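Local coordinates for protein cruciferin (Brassica napus, PDB 3KGL) that probably serves as a seed storage protein, an 11S globulin that holds a nutrient reserve for the plant, at residues 71-76 / 146-151. Sequence-based numbering, arbitrary orientation.
Sequences KGEGLM and VEHIRT
The imidazole of His148 lies between Glu73 and Leu75 on the exposed face of two antiparallel strands, meeting both at its edge and near its plane. With CG anti to the backbone N (chi1 -176°), the ring leans over to the neighbouring strand, where CE1 comes 3.2 Å from Glu73 OE1 and CD2 lies 4.0 Å from Leu75 CD2. The carboxylate of Glu73 is turned 63° from the ring plane. Glu73, His148 and Arg150 can keep their polar ends in solvent here, while Leu75 gives the imidazole an apolar neighbour and sets its CB against Val146 CG1.

Side chains on the other face turn into the protein. Met76 and Glu147 run side by side in the same direction, methyl CE against the carboxylate; a glutamate suits the place because OE1 forms a salt bridge with Arg78 and OE2 a hydrogen bond with Thr288. Met76 CE also touches Ile149 CG2 at 4.0 Å, and both residues pack on Ile155 and Phe165 inside the N-terminal cupin domain, a beta-barrel fold to which strands 73-79 and 141-150 belong. Opposite Ile149 stands Gly74, paired with it by two backbone bonds, Gly74 N to Ile149 O and Ile149 N to Gly74 O; a CB on Gly74 would point to the isoleucine's face, close to CG1, so glycine keeps the strand slim there. Cut back to an alanine, position 149 would lose CG1, CG2 and CD1 and would probably open a gap beside Met76 CE and Phe165. Beyond this pairing, Thr151 OG1 donates to Gly72 O at 3.1 Å, in the carbonyl plane on a lone pair.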
ATOM      1  N   LYS A  71     -29.427  -1.489  15.288  1.00 58.18           N
ATOM      2  CA  LYS A  71     -30.694  -1.821  15.927  1.00 58.07           C
ATOM      3  C   LYS A  71     -30.700  -3.305  16.248  1.00 52.01           C
ATOM      4  O   LYS A  71     -30.427  -4.134  15.385  1.00 39.25           O
ATOM      5  CB  LYS A  71     -31.898  -1.514  15.010  1.00 22.50           C
ATOM      6  CG  LYS A  71     -31.752  -0.300  14.093  1.00101.63           C
ATOM      7  CD  LYS A  71     -33.104   0.253  13.606  1.00 36.86           C
ATOM      8  CE  LYS A  71     -33.676   1.238  14.624  1.00 95.06           C
ATOM      9  NZ  LYS A  71     -32.619   2.106  15.256  1.00 53.20           N
ATOM     10  N   GLY A  72     -31.015  -3.652  17.485  1.00 37.41           N
ATOM     11  CA  GLY A  72     -31.338  -5.030  17.762  1.00 31.40           C
ATOM     12  C   GLY A  72     -30.342  -5.712  18.654  1.00 44.52           C
ATOM     13  O   GLY A  72     -29.534  -5.064  19.319  1.00 44.57           O
ATOM     14  N   GLU A  73     -30.408  -7.037  18.653  1.00 39.17           N
ATOM     15  CA  GLU A  73     -29.646  -7.852  19.576  1.00 40.68           C
ATOM     16  C   GLU A  73     -29.571  -9.241  18.959  1.00 44.44           C
ATOM     17  O   GLU A  73     -30.473  -9.639  18.225  1.00 60.18           O
ATOM     18  CB  GLU A  73     -30.370  -7.893  20.928  1.00 42.76           C
ATOM     19  CG  GLU A  73     -29.471  -7.989  22.161  1.00 91.70           C
ATOM     20  CD  GLU A  73     -30.159  -7.490  23.438  1.00123.96           C
ATOM     21  OE1 GLU A  73     -29.684  -7.821  24.553  1.00 77.75           O
ATOM     22  OE2 GLU A  73     -31.171  -6.759  23.325  1.00 98.66           O
ATOM     23  N   GLY A  74     -28.498  -9.978  19.237  1.00 43.40           N
ATOM     24  CA  GLY A  74     -28.384 -11.335  18.734  1.00 48.03           C
ATOM     25  C   GLY A  74     -27.079 -12.052  19.033  1.00 54.53           C
ATOM     26  O   GLY A  74     -26.350 -11.693  19.954  1.00 38.42           O
ATOM     27  N   LEU A  75     -26.795 -13.082  18.239  1.00 72.17           N
ATOM     28  CA  LEU A  75     -25.599 -13.899  18.403  1.00 63.54           C
ATOM     29  C   LEU A  75     -24.644 -13.700  17.223  1.00 45.41           C
ATOM     30  O   LEU A  75     -25.081 -13.401  16.113  1.00 46.33           O
ATOM     31  CB  LEU A  75     -25.992 -15.380  18.539  1.00 48.55           C
ATOM     32  CG  LEU A  75     -26.873 -15.691  19.757  1.00 38.60           C
ATOM     33  CD1 LEU A  75     -27.258 -17.146  19.830  1.00 23.72           C
ATOM     34  CD2 LEU A  75     -26.145 -15.295  21.015  1.00 41.99           C
ATOM     35  N   MET A  76     -23.346 -13.849  17.473  1.00 51.14           N
ATOM     36  CA  MET A  76     -22.346 -13.829  16.409  1.00 29.06           C
ATOM     37  C   MET A  76     -21.268 -14.891  16.574  1.00 30.55           C
ATOM     38  O   MET A  76     -20.869 -15.227  17.678  1.00 37.71           O
ATOM     39  CB  MET A  76     -21.666 -12.476  16.314  1.00 43.54           C
ATOM     40  CG  MET A  76     -20.334 -12.565  15.610  1.00 25.94           C
ATOM     41  SD  MET A  76     -19.458 -11.007  15.627  1.00 63.96           S
ATOM     42  CE  MET A  76     -19.130 -10.833  17.378  1.00 47.94           C
ATOM     43  N   VAL A 146     -19.307 -18.442  20.453  1.00 64.83           N
ATOM     44  CA  VAL A 146     -20.475 -17.701  20.010  1.00 35.78           C
ATOM     45  C   VAL A 146     -20.722 -16.556  20.976  1.00 46.82           C
ATOM     46  O   VAL A 146     -21.106 -16.776  22.122  1.00 57.49           O
ATOM     47  CB  VAL A 146     -21.718 -18.586  19.984  1.00 39.80           C
ATOM     48  CG1 VAL A 146     -22.964 -17.736  19.798  1.00 51.59           C
ATOM     49  CG2 VAL A 146     -21.600 -19.616  18.887  1.00 48.31           C
ATOM     50  N   GLU A 147     -20.491 -15.336  20.505  1.00 32.78           N
ATOM     51  CA  GLU A 147     -20.675 -14.137  21.307  1.00 53.70           C
ATOM     52  C   GLU A 147     -22.127 -13.635  21.239  1.00 64.21           C
ATOM     53  O   GLU A 147     -22.863 -13.982  20.315  1.00 41.61           O
ATOM     54  CB  GLU A 147     -19.704 -13.044  20.840  1.00 44.88           C
ATOM     55  CG  GLU A 147     -18.250 -13.273  21.255  1.00 54.52           C
ATOM     56  CD  GLU A 147     -17.243 -12.803  20.205  1.00120.64           C
ATOM     57  OE1 GLU A 147     -16.928 -13.589  19.278  1.00 85.99           O
ATOM     58  OE2 GLU A 147     -16.750 -11.656  20.317  1.00105.30           O
ATOM     59  N   HIS A 148     -22.543 -12.855  22.240  1.00 48.98           N
ATOM     60  CA  HIS A 148     -23.813 -12.143  22.179  1.00 21.34           C
ATOM     61  C   HIS A 148     -23.518 -10.712  21.770  1.00 46.65           C
ATOM     62  O   HIS A 148     -22.507 -10.136  22.182  1.00 51.41           O
ATOM     63  CB  HIS A 148     -24.546 -12.158  23.521  1.00 27.22           C
ATOM     64  CG  HIS A 148     -25.907 -11.524  23.474  1.00 56.33           C
ATOM     65  ND1 HIS A 148     -26.161 -10.264  23.974  1.00 41.05           N
ATOM     66  CD2 HIS A 148     -27.087 -11.983  22.988  1.00 51.74           C
ATOM     67  CE1 HIS A 148     -27.439  -9.972  23.793  1.00 57.37           C
ATOM     68  NE2 HIS A 148     -28.022 -10.998  23.196  1.00 52.72           N
ATOM     69  N   ILE A 149     -24.395 -10.149  20.949  1.00 32.55           N
ATOM     70  CA  ILE A 149     -24.239  -8.777  20.488  1.00 35.39           C
ATOM     71  C   ILE A 149     -25.507  -7.970  20.736  1.00 61.12           C
ATOM     72  O   ILE A 149     -26.625  -8.487  20.623  1.00 26.42           O
ATOM     73  CB  ILE A 149     -23.875  -8.717  18.996  1.00 65.01           C
ATOM     74  CG1 ILE A 149     -24.850  -9.560  18.175  1.00 37.85           C
ATOM     75  CG2 ILE A 149     -22.461  -9.202  18.780  1.00 25.94           C
ATOM     76  CD1 ILE A 149     -24.679  -9.399  16.698  1.00 38.30           C
ATOM     77  N   ARG A 150     -25.314  -6.703  21.094  1.00 52.78           N
ATOM     78  CA  ARG A 150     -26.409  -5.776  21.357  1.00 57.94           C
ATOM     79  C   ARG A 150     -26.068  -4.476  20.673  1.00 44.20           C
ATOM     80  O   ARG A 150     -24.937  -4.286  20.248  1.00 34.33           O
ATOM     81  CB  ARG A 150     -26.570  -5.522  22.863  1.00 75.83           C
ATOM     82  CG  ARG A 150     -25.255  -5.303  23.601  1.00 25.81           C
ATOM     83  CD  ARG A 150     -25.361  -4.247  24.693  1.00 36.11           C
ATOM     84  NE  ARG A 150     -24.080  -4.105  25.380  1.00 33.47           N
ATOM     85  CZ  ARG A 150     -23.651  -2.996  25.976  1.00 58.68           C
ATOM     86  NH1 ARG A 150     -24.410  -1.902  25.989  1.00 27.60           N
ATOM     87  NH2 ARG A 150     -22.446  -2.977  26.550  1.00 48.66           N
ATOM     88  N   THR A 151     -27.034  -3.569  20.599  1.00 45.14           N
ATOM     89  CA  THR A 151     -26.827  -2.296  19.917  1.00 30.63           C
ATOM     90  C   THR A 151     -25.604  -1.539  20.443  1.00 42.91           C
ATOM     91  O   THR A 151     -25.393  -1.432  21.648  1.00 53.68           O
ATOM     92  CB  THR A 151     -28.094  -1.434  19.967  1.00 25.33           C
ATOM     93  OG1 THR A 151     -29.096  -2.028  19.124  1.00 64.42           O
ATOM     94  CG2 THR A 151     -27.811  -0.027  19.488  1.00 28.28           C
TER
HETATM   95  O   HOH W   1     -29.677  -3.820  22.498  1.00 31.09           O